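Side-chain contacts in alpha-galactosidase (Thermus thermophilus, PDB 6LCJ), which probably hydrolyses alpha-galactosides, as a hexameric, thermostable alpha-galactosidase of glycoside hydrolase family 36: residues Val143-Ala146 with Tyr147-Leu151; Leu391-Met394 with Glu395-His398; Ser243-Phe246 with Gln247-Asp251; Ala277-Glu280 with Glu281-Glu284. All coordinates share one frame; numbering follows the deposited sequence.

Contact 1 of 4, residues Val143-Ala146 with Tyr147-Leu151; sequences VFAA and YARLL
R149 starts out with CG opposite its own carbonyl carbon (chi1 -79°) and then bends at chi3 (-148°), which folds its guanidinium back over A145 and A146. The A145 carbonyl oxygen lies over one guanidinium face, offset toward the rim, with A145 O 3.6 Å from R149 CZ. The two ends of the group rest on different residues. R149 NH2 is 3.7 Å from A145 CB, and R149 NH1 is 3.5 Å from A146 CA. NH1 also has a long, weak ion pair with E142.

The backbone is the last part of helix 140-149. Y147 N bonds to V143 O at 3.2 Å, and A148 N to F144 O at 3.0 Å. The next bond, R149 N to A145 O, is weak at 3.4 Å. Past it, L150 sets CG 3.8 Å from A146 O.

Y147 heads the other way. Its CG is trans to the backbone N (chi1 177°), and its OH bonds to A108 O. V143, F144 and Y147 all pack on strand 102-108, and F144 meets F46 edge-to-face.

The helix is thus two-sided. F144 and Y147 pack against the beta sheet with V143. The solvent-facing arginine lies on the backbone, consistent with a mild attraction between cation and carbonyl dipole.

Contact 2 of 4, residues Leu391-Met394 with Glu395-His398; sequences LWLM and ENVH
L393 O takes two backbone N-H groups from across the turn. N396 N is the stronger donor, 2.8 Å from L393 O with an N-H...O angle of 161°. It comes from above the carbonyl plane and not along a lone pair. V397 N is 3.2 Å from the same L393 O, and that bond is weak.

The side chains follow this pinch. L393 and N396 cross obliquely, with L393 CD2 4.0 Å from N396 OD1. The amide of N396 is fixed from its other end, where ND2 donates to P152 O and to A148 O of helix 140-149. V397 sets CG1 between its backbone N and carbonyl carbon (chi1 63°). That methyl sits 3.7 Å from L393 O and only loosely against L393 CB, at 4.5 Å.

E395 has CB 3.8 Å from W392 O. Its chain bends at chi2, and OE2 forms a salt bridge with R153. W392 carries L393 CG over one face of its indole, toward the rim. Its ring also meets F144 with the planes at about 55°, while NE1 donates to H389 O. M394 leans on F427 of helix 415-428 and on V399.

The i to i+3 bond to L393 O is that of a 3-10 turn. Here the turn closes the link from helix 380-388 to strand 398-400, a parallel strand of the TIM barrel.

Contact 3 of 4, residues Ser243-Phe246 with Gln247-Asp251; sequences SPLF and QKRPD
P244 and L245 receive the N-H groups of K248 and R249 in helix 244-248, a short helix that follows strand 238-240 in the TIM-barrel domain. S243 holds the N-cap position, but its side chain makes no capping bond. Its OG bonds instead with T240 N and L203 O.

Backbone bonds come first. K248 N bonds to P244 O at 2.8 Å. Q247 N also reaches P244 O, at 2.9 Å, but its N-H points poorly and the bond is weak. R249 N closes the last turn on L245 O at 2.9 Å, and R249 then leaves helical geometry. Among polar side chains, Q247 bends at chi2 and folds back along the helix start. This puts Q247 CD 3.8 Å from S243 O, and NE2 makes a weak hydrogen bond to A241 O.

Apolar contacts are few. L245 and R249 are angled across one another, with L245 CD1 4.2 Å from R249 CG. L245 also packs on W252 and L275. F246 has CG trans to its backbone N (chi1 -169°), and its ring meets that of Y273.

Charge gathers at R249, whose chain bends at both chi2 and chi3. Its guanidinium bridges to E281 and makes a cation-pi contact with F14 of a second subunit. K248 packs on the same F14. R249 and D251 form a salt bridge. The carboxylate meets the edge of the guanidinium, in its plane, and two nitrogens hold it side-on. R249 NE lies 3.0 Å from D251 OD1, R249 NH2 lies 3.0 Å from D251 OD2, and both oxygens use their syn lone pairs.

Contact 4 of 4, residues Ala277-Glu280 with Glu281-Glu284; sequences AGNE and EVVE
N279 and E281 lie side by side and point the same way, with amide and carboxylate planes 75° apart. N279 has CG trans to its backbone N (chi1 -179°), which turns OD1 back to the start of helix 280-296. There OD1 accepts from E281 N at 2.8 Å. This is an N-cap bond. The same N279 OD1 also sits 3.1 Å from E281 CB. A water ties the other ends together. It accepts from N279 ND2 at 3.0 Å and donates weakly to E281 OE1. The second oxygen, E281 OE2, is in a salt bridge with R249, and a long, weak ion pair joins it to R5 of a second subunit.

E280 and E284 are set differently. Their chains cross at a slant, with carboxylate planes 74° apart. E280 bends at chi2, E284 runs extended, and E280 OE2 comes to 3.2 Å from E284 OE1. These are like charges. Both residues are exposed, and both touch a crystal neighbour. Their backbones are well joined, E284 N to E280 O at 2.9 Å.

The valines face inward. V282 sets CG2 4.0 Å from N279 CB and packs on W252 and L275. V283 points its CB toward the preceding loop and lays CG2 3.3 Å from A277 O. A277 and V283 both meet A323 of helix 317-331.

E280 and E281, in the first turn, would probably interact favourably with the helix dipole, and the N279 cap satisfies an early N-H. The close E280-E284 pair may raise the proton affinity of one carboxylate.

Overall arrangement
Contacts 1 and 2 touch each other and lie deeper in the chain. Helix 140-149, which packs on the beta sheet, meets there the turn that leads into a barrel strand. Their chemistry is mainly aromatic packing and carbonyls met by backbone or amide N-H groups. Contacts 3 and 4 lie far from contact 1, with centres about 42 and 32 Å away. Their own centres are about 14 Å apart. They join through one salt bridge, and both touch a second subunit. Charged groups dominate there. Contact 1 covers a helix end and contact 4 a helix start, while contact 3 spans a whole short helix and contact 2 a 3-10 turn.

Contact 1 of 4, residues Val143-Ala146 with Tyr147-Leu151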
loop_
_atom_site.group_PDB
_atom_site.type_symbol
_atom_site.label_atom_id
_atom_site.label_comp_id
_atom_site.label_asym_id
_atom_site.label_seq_id
_atom_site.Cartn_x
_atom_site.Cartn_y
_atom_site.Cartn_z
ATOM N N VAL E 143 -4.918 -48.950 5.439
ATOM C CA VAL E 143 -5.376 -48.146 4.316
ATOM C C VAL E 143 -4.185 -47.673 3.471
ATOM O O VAL E 143 -4.228 -47.715 2.233
ATOM C CB VAL E 143 -6.253 -47.003 4.882
ATOM C CG1 VAL E 143 -5.763 -45.649 4.520
ATOM C CG2 VAL E 143 -7.711 -47.193 4.511
ATOM N N PHE E 144 -3.072 -47.304 4.117
ATOM C CA PHE E 144 -1.884 -46.905 3.364
ATOM C C PHE E 144 -1.187 -48.101 2.732
ATOM O O PHE E 144 -0.617 -47.986 1.641
ATOM C CB PHE E 144 -0.919 -46.139 4.263
ATOM C CG PHE E 144 -1.243 -44.690 4.373
ATOM C CD1 PHE E 144 -2.171 -44.248 5.306
ATOM C CD2 PHE E 144 -0.657 -43.771 3.511
ATOM C CE1 PHE E 144 -2.492 -42.910 5.400
ATOM C CE2 PHE E 144 -0.963 -42.420 3.592
ATOM C CZ PHE E 144 -1.879 -41.986 4.541
ATOM N N ALA E 145 -1.211 -49.255 3.406
ATOM C CA ALA E 145 -0.655 -50.468 2.813
ATOM C C ALA E 145 -1.456 -50.919 1.591
ATOM O O ALA E 145 -0.887 -51.476 0.647
ATOM C CB ALA E 145 -0.599 -51.578 3.861
ATOM N N ALA E 146 -2.768 -50.675 1.582
ATOM C CA ALA E 146 -3.575 -51.075 0.436
ATOM C C ALA E 146 -3.353 -50.151 -0.753
ATOM O O ALA E 146 -3.423 -50.596 -1.901
ATOM C CB ALA E 146 -5.056 -51.118 0.823
ATOM N N TYR E 147 -3.093 -48.866 -0.498
ATOM C CA TYR E 147 -2.726 -47.950 -1.576
ATOM C C TYR E 147 -1.380 -48.335 -2.179
ATOM O O TYR E 147 -1.228 -48.371 -3.407
ATOM C CB TYR E 147 -2.706 -46.507 -1.044
ATOM C CG TYR E 147 -2.273 -45.419 -2.022
ATOM C CD1 TYR E 147 -2.794 -45.348 -3.313
ATOM C CD2 TYR E 147 -1.357 -44.445 -1.636
ATOM C CE1 TYR E 147 -2.403 -44.345 -4.190
ATOM C CE2 TYR E 147 -0.956 -43.441 -2.504
ATOM C CZ TYR E 147 -1.484 -43.392 -3.776
ATOM O OH TYR E 147 -1.081 -42.387 -4.627
ATOM N N ALA E 148 -0.393 -48.642 -1.329
ATOM C CA ALA E 148 0.947 -48.945 -1.830
ATOM C C ALA E 148 0.946 -50.138 -2.780
ATOM O O ALA E 148 1.733 -50.160 -3.736
ATOM C CB ALA E 148 1.908 -49.184 -0.663
ATOM N N ARG E 149 0.057 -51.121 -2.561
ATOM C CA ARG E 149 0.009 -52.292 -3.438
ATOM C C ARG E 149 -0.401 -51.934 -4.852
ATOM O O ARG E 149 -0.045 -52.643 -5.801
ATOM C CB ARG E 149 -0.950 -53.337 -2.884
ATOM C CG ARG E 149 -0.341 -54.151 -1.760
ATOM C CD ARG E 149 -1.395 -54.880 -0.992
ATOM N NE ARG E 149 -1.023 -55.018 0.412
ATOM C CZ ARG E 149 -1.870 -54.844 1.420
ATOM N NH1 ARG E 149 -3.136 -54.520 1.172
ATOM N NH2 ARG E 149 -1.450 -54.994 2.669
ATOM N N LEU E 150 -1.134 -50.843 -5.025
ATOM C CA LEU E 150 -1.576 -50.424 -6.345
ATOM C C LEU E 150 -0.571 -49.526 -7.057
ATOM O O LEU E 150 -0.862 -49.038 -8.158
ATOM C CB LEU E 150 -2.935 -49.735 -6.223
ATOM C CG LEU E 150 -3.950 -50.721 -5.647
ATOM C CD1 LEU E 150 -5.256 -50.035 -5.319
ATOM C CD2 LEU E 150 -4.171 -51.861 -6.642
ATOM N N LEU E 151 0.591 -49.298 -6.485
ATOM C CA LEU E 151 1.597 -48.470 -7.130
ATOM C C LEU E 151 2.686 -49.339 -7.735
ATOM O O LEU E 151 2.799 -50.524 -7.423
ATOM C CB LEU E 151 2.186 -47.482 -6.117
ATOM C CG LEU E 151 1.191 -46.504 -5.491
ATOM C CD1 LEU E 151 1.855 -45.642 -4.426
ATOM C CD2 LEU E 151 0.541 -45.650 -6.564
#

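Contact 2 of 4, residues Leu391-Met394 with Glu395-His398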
loop_
_atom_site.group_PDB
_atom_site.type_symbol
_atom_site.label_atom_id
_atom_site.label_comp_id
_atom_site.label_asym_id
_atom_site.label_seq_id
_atom_site.Cartn_x
_atom_site.Cartn_y
_atom_site.Cartn_z
ATOM N N LEU E 391 6.904 -44.741 5.475
ATOM C CA LEU E 391 7.390 -46.114 5.578
ATOM C C LEU E 391 6.511 -47.095 4.812
ATOM O O LEU E 391 7.006 -48.153 4.412
ATOM C CB LEU E 391 7.509 -46.523 7.041
ATOM C CG LEU E 391 8.585 -45.771 7.829
ATOM C CD1 LEU E 391 8.510 -46.100 9.288
ATOM C CD2 LEU E 391 9.963 -46.114 7.283
ATOM N N TRP E 392 5.243 -46.743 4.549
ATOM C CA TRP E 392 4.365 -47.572 3.728
ATOM C C TRP E 392 4.922 -47.797 2.330
ATOM O O TRP E 392 4.483 -48.721 1.644
ATOM C CB TRP E 392 2.962 -46.952 3.633
ATOM C CG TRP E 392 2.954 -45.481 3.341
ATOM C CD1 TRP E 392 3.165 -44.470 4.226
ATOM C CD2 TRP E 392 2.726 -44.854 2.066
ATOM N NE1 TRP E 392 3.098 -43.252 3.586
ATOM C CE2 TRP E 392 2.822 -43.462 2.261
ATOM C CE3 TRP E 392 2.453 -45.336 0.784
ATOM C CZ2 TRP E 392 2.657 -42.554 1.227
ATOM C CZ3 TRP E 392 2.290 -44.442 -0.233
ATOM C CH2 TRP E 392 2.394 -43.060 -0.015
ATOM N N LEU E 393 5.882 -46.996 1.888
ATOM C CA LEU E 393 6.508 -47.231 0.593
ATOM C C LEU E 393 7.486 -48.399 0.586
ATOM O O LEU E 393 8.080 -48.665 -0.461
ATOM C CB LEU E 393 7.231 -45.973 0.118
ATOM C CG LEU E 393 6.197 -44.913 -0.211
ATOM C CD1 LEU E 393 6.875 -43.564 -0.287
ATOM C CD2 LEU E 393 5.464 -45.273 -1.498
ATOM N N MET E 394 7.691 -49.079 1.719
ATOM C CA MET E 394 8.572 -50.242 1.743
ATOM C C MET E 394 8.017 -51.377 0.901
ATOM O O MET E 394 8.743 -52.322 0.590
ATOM C CB MET E 394 8.783 -50.713 3.181
ATOM C CG MET E 394 9.789 -49.880 3.959
ATOM S SD MET E 394 9.773 -50.408 5.667
ATOM C CE MET E 394 10.485 -52.061 5.516
ATOM N N GLU E 395 6.735 -51.295 0.545
ATOM C CA GLU E 395 6.139 -52.182 -0.439
ATOM C C GLU E 395 6.734 -51.976 -1.832
ATOM O O GLU E 395 6.761 -52.909 -2.643
ATOM C CB GLU E 395 4.632 -51.928 -0.467
ATOM C CG GLU E 395 3.882 -52.723 -1.512
ATOM C CD GLU E 395 3.748 -54.197 -1.150
ATOM O OE1 GLU E 395 3.994 -54.569 0.032
ATOM O OE2 GLU E 395 3.389 -54.984 -2.060
ATOM N N ASN E 396 7.201 -50.766 -2.137
ATOM C CA ASN E 396 7.457 -50.380 -3.513
ATOM C C ASN E 396 8.909 -50.099 -3.838
ATOM O O ASN E 396 9.258 -50.068 -5.016
ATOM C CB ASN E 396 6.635 -49.132 -3.874
ATOM C CG ASN E 396 5.171 -49.286 -3.534
ATOM O OD1 ASN E 396 4.771 -49.109 -2.386
ATOM N ND2 ASN E 396 4.358 -49.618 -4.531
ATOM N N VAL E 397 9.772 -49.896 -2.834
ATOM C CA VAL E 397 11.143 -49.484 -3.074
ATOM C C VAL E 397 11.888 -49.653 -1.763
ATOM O O VAL E 397 11.273 -49.705 -0.698
ATOM C CB VAL E 397 11.180 -48.016 -3.583
ATOM C CG1 VAL E 397 10.636 -47.071 -2.530
ATOM C CG2 VAL E 397 12.588 -47.601 -4.001
ATOM N N HIS E 398 13.210 -49.765 -1.837
ATOM C CA HIS E 398 14.030 -49.664 -0.642
ATOM C C HIS E 398 13.939 -48.246 -0.096
ATOM O O HIS E 398 14.357 -47.285 -0.756
ATOM C CB HIS E 398 15.476 -50.027 -0.948
ATOM C CG HIS E 398 15.643 -51.443 -1.388
ATOM N ND1 HIS E 398 16.755 -51.886 -2.075
ATOM C CD2 HIS E 398 14.817 -52.511 -1.265
ATOM C CE1 HIS E 398 16.610 -53.173 -2.338
ATOM N NE2 HIS E 398 15.449 -53.577 -1.854
#

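Contact 3 of 4, residues Ser243-Phe246 with Gln247-Asp251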
loop_
_atom_site.group_PDB
_atom_site.type_symbol
_atom_site.label_atom_id
_atom_site.label_comp_id
_atom_site.label_asym_id
_atom_site.label_seq_id
_atom_site.Cartn_x
_atom_site.Cartn_y
_atom_site.Cartn_z
ATOM N N SER E 243 28.305 -22.622 -14.444
ATOM C CA SER E 243 28.637 -23.876 -15.099
ATOM C C SER E 243 28.996 -23.625 -16.557
ATOM O O SER E 243 28.286 -22.881 -17.246
ATOM C CB SER E 243 27.477 -24.851 -15.011
ATOM O OG SER E 243 26.943 -24.899 -13.694
ATOM N N PRO E 244 30.088 -24.203 -17.055
ATOM C CA PRO E 244 30.368 -24.112 -18.501
ATOM C C PRO E 244 29.182 -24.528 -19.362
ATOM O O PRO E 244 28.863 -23.848 -20.345
ATOM C CB PRO E 244 31.570 -25.053 -18.683
ATOM C CG PRO E 244 31.624 -25.903 -17.403
ATOM C CD PRO E 244 31.081 -25.013 -16.329
ATOM N N LEU E 245 28.504 -25.621 -18.998
ATOM C CA LEU E 245 27.366 -26.104 -19.777
ATOM C C LEU E 245 26.247 -25.070 -19.863
ATOM O O LEU E 245 25.550 -24.996 -20.883
ATOM C CB LEU E 245 26.833 -27.399 -19.165
ATOM C CG LEU E 245 25.795 -28.154 -19.989
ATOM C CD1 LEU E 245 26.460 -28.873 -21.144
ATOM C CD2 LEU E 245 25.032 -29.127 -19.115
ATOM N N PHE E 246 26.048 -24.277 -18.804
ATOM C CA PHE E 246 25.049 -23.209 -18.853
ATOM C C PHE E 246 25.343 -22.242 -19.987
ATOM O O PHE E 246 24.420 -21.762 -20.654
ATOM C CB PHE E 246 25.009 -22.464 -17.522
ATOM C CG PHE E 246 23.843 -21.516 -17.368
ATOM C CD1 PHE E 246 23.990 -20.159 -17.635
ATOM C CD2 PHE E 246 22.616 -21.971 -16.894
ATOM C CE1 PHE E 246 22.927 -19.281 -17.468
ATOM C CE2 PHE E 246 21.545 -21.094 -16.721
ATOM C CZ PHE E 246 21.700 -19.750 -17.010
ATOM N N GLN E 247 26.627 -21.950 -20.222
ATOM C CA GLN E 247 27.014 -21.025 -21.284
ATOM C C GLN E 247 27.094 -21.723 -22.632
ATOM O O GLN E 247 26.664 -21.166 -23.646
ATOM C CB GLN E 247 28.355 -20.373 -20.954
ATOM C CG GLN E 247 28.310 -19.417 -19.777
ATOM C CD GLN E 247 29.485 -19.614 -18.839
ATOM O OE1 GLN E 247 30.538 -20.125 -19.241
ATOM N NE2 GLN E 247 29.313 -19.216 -17.582
ATOM N N LYS E 248 27.631 -22.939 -22.668
ATOM C CA LYS E 248 27.769 -23.626 -23.947
ATOM C C LYS E 248 26.410 -24.014 -24.528
ATOM O O LYS E 248 26.188 -23.874 -25.739
ATOM C CB LYS E 248 28.674 -24.851 -23.790
ATOM C CG LYS E 248 29.468 -25.201 -25.046
ATOM C CD LYS E 248 28.578 -25.882 -26.105
ATOM C CE LYS E 248 29.121 -25.738 -27.530
ATOM N NZ LYS E 248 28.552 -26.775 -28.461
ATOM N N ARG E 249 25.487 -24.515 -23.697
ATOM C CA ARG E 249 24.197 -25.026 -24.162
ATOM C C ARG E 249 23.028 -24.264 -23.537
ATOM O O ARG E 249 22.221 -24.849 -22.803
ATOM C CB ARG E 249 24.072 -26.520 -23.876
ATOM C CG ARG E 249 24.962 -27.414 -24.744
ATOM C CD ARG E 249 24.941 -27.011 -26.235
ATOM N NE ARG E 249 23.693 -27.350 -26.928
ATOM C CZ ARG E 249 23.472 -28.501 -27.558
ATOM N NH1 ARG E 249 24.409 -29.443 -27.578
ATOM N NH2 ARG E 249 22.306 -28.709 -28.163
ATOM N N PRO E 250 22.884 -22.964 -23.841
ATOM C CA PRO E 250 21.728 -22.206 -23.317
ATOM C C PRO E 250 20.383 -22.780 -23.723
ATOM O O PRO E 250 19.398 -22.591 -23.002
ATOM C CB PRO E 250 21.932 -20.807 -23.923
ATOM C CG PRO E 250 22.712 -21.074 -25.166
ATOM C CD PRO E 250 23.689 -22.134 -24.751
ATOM N N ASP E 251 20.311 -23.449 -24.878
ATOM C CA ASP E 251 19.116 -24.167 -25.307
ATOM C C ASP E 251 18.814 -25.400 -24.454
ATOM O O ASP E 251 17.792 -26.056 -24.684
ATOM C CB ASP E 251 19.264 -24.585 -26.772
ATOM C CG ASP E 251 20.412 -25.556 -26.991
ATOM O OD1 ASP E 251 21.559 -25.234 -26.594
ATOM O OD2 ASP E 251 20.159 -26.644 -27.554
#

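Contact 4 of 4, residues Ala277-Glu280 with Glu281-Glu284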
loop_
_atom_site.group_PDB
_atom_site.type_symbol
_atom_site.label_atom_id
_atom_site.label_comp_id
_atom_site.label_asym_id
_atom_site.label_seq_id
_atom_site.Cartn_x
_atom_site.Cartn_y
_atom_site.Cartn_z
ATOM N N ALA E 277 14.400 -31.537 -18.856
ATOM C CA ALA E 277 14.241 -32.967 -19.052
ATOM C C ALA E 277 13.225 -33.302 -20.141
ATOM O O ALA E 277 13.034 -34.485 -20.449
ATOM C CB ALA E 277 13.852 -33.625 -17.718
ATOM N N GLY E 278 12.543 -32.306 -20.703
ATOM C CA GLY E 278 11.753 -32.553 -21.893
ATOM C C GLY E 278 12.538 -32.495 -23.181
ATOM O O GLY E 278 12.016 -32.860 -24.233
ATOM N N ASN E 279 13.784 -32.038 -23.111
ATOM C CA ASN E 279 14.678 -31.953 -24.258
ATOM C C ASN E 279 15.389 -33.298 -24.401
ATOM O O ASN E 279 16.214 -33.661 -23.554
ATOM C CB ASN E 279 15.659 -30.799 -24.053
ATOM C CG ASN E 279 16.618 -30.604 -25.218
ATOM O OD1 ASN E 279 16.974 -31.537 -25.925
ATOM N ND2 ASN E 279 17.048 -29.370 -25.409
ATOM N N GLU E 280 15.065 -34.036 -25.475
ATOM C CA GLU E 280 15.621 -35.374 -25.672
ATOM C C GLU E 280 17.143 -35.357 -25.630
ATOM O O GLU E 280 17.767 -36.310 -25.148
ATOM C CB GLU E 280 15.112 -35.965 -26.996
ATOM C CG GLU E 280 16.145 -36.796 -27.786
ATOM C CD GLU E 280 16.267 -38.250 -27.305
ATOM O OE1 GLU E 280 15.420 -38.691 -26.476
ATOM O OE2 GLU E 280 17.222 -38.945 -27.752
ATOM N N GLU E 281 17.753 -34.266 -26.083
ATOM C CA GLU E 281 19.205 -34.165 -26.057
ATOM C C GLU E 281 19.735 -34.132 -24.629
ATOM O O GLU E 281 20.797 -34.697 -24.336
ATOM C CB GLU E 281 19.637 -32.923 -26.816
ATOM C CG GLU E 281 21.014 -32.969 -27.394
ATOM C CD GLU E 281 21.219 -31.866 -28.419
ATOM O OE1 GLU E 281 20.203 -31.388 -28.983
ATOM O OE2 GLU E 281 22.392 -31.482 -28.651
ATOM N N VAL E 282 19.010 -33.474 -23.724
ATOM C CA VAL E 282 19.449 -33.393 -22.338
ATOM C C VAL E 282 19.324 -34.749 -21.666
ATOM O O VAL E 282 20.237 -35.196 -20.966
ATOM C CB VAL E 282 18.645 -32.315 -21.593
ATOM C CG1 VAL E 282 18.709 -32.534 -20.078
ATOM C CG2 VAL E 282 19.133 -30.931 -21.987
ATOM N N VAL E 283 18.193 -35.424 -21.874
ATOM C CA VAL E 283 18.012 -36.777 -21.352
ATOM C C VAL E 283 19.103 -37.705 -21.865
ATOM O O VAL E 283 19.609 -38.559 -21.130
ATOM C CB VAL E 283 16.623 -37.307 -21.733
ATOM C CG1 VAL E 283 16.450 -38.715 -21.225
ATOM C CG2 VAL E 283 15.558 -36.392 -21.197
ATOM N N GLU E 284 19.456 -37.573 -23.144
ATOM C CA GLU E 284 20.522 -38.384 -23.725
ATOM C C GLU E 284 21.847 -38.116 -23.024
ATOM O O GLU E 284 22.612 -39.046 -22.732
ATOM C CB GLU E 284 20.616 -38.068 -25.216
ATOM C CG GLU E 284 21.487 -38.954 -26.066
ATOM C CD GLU E 284 21.415 -38.529 -27.536
ATOM O OE1 GLU E 284 20.347 -38.741 -28.170
ATOM O OE2 GLU E 284 22.410 -37.956 -28.044
HETATM O O HOH W 1 18.746 -28.588 -27.797
#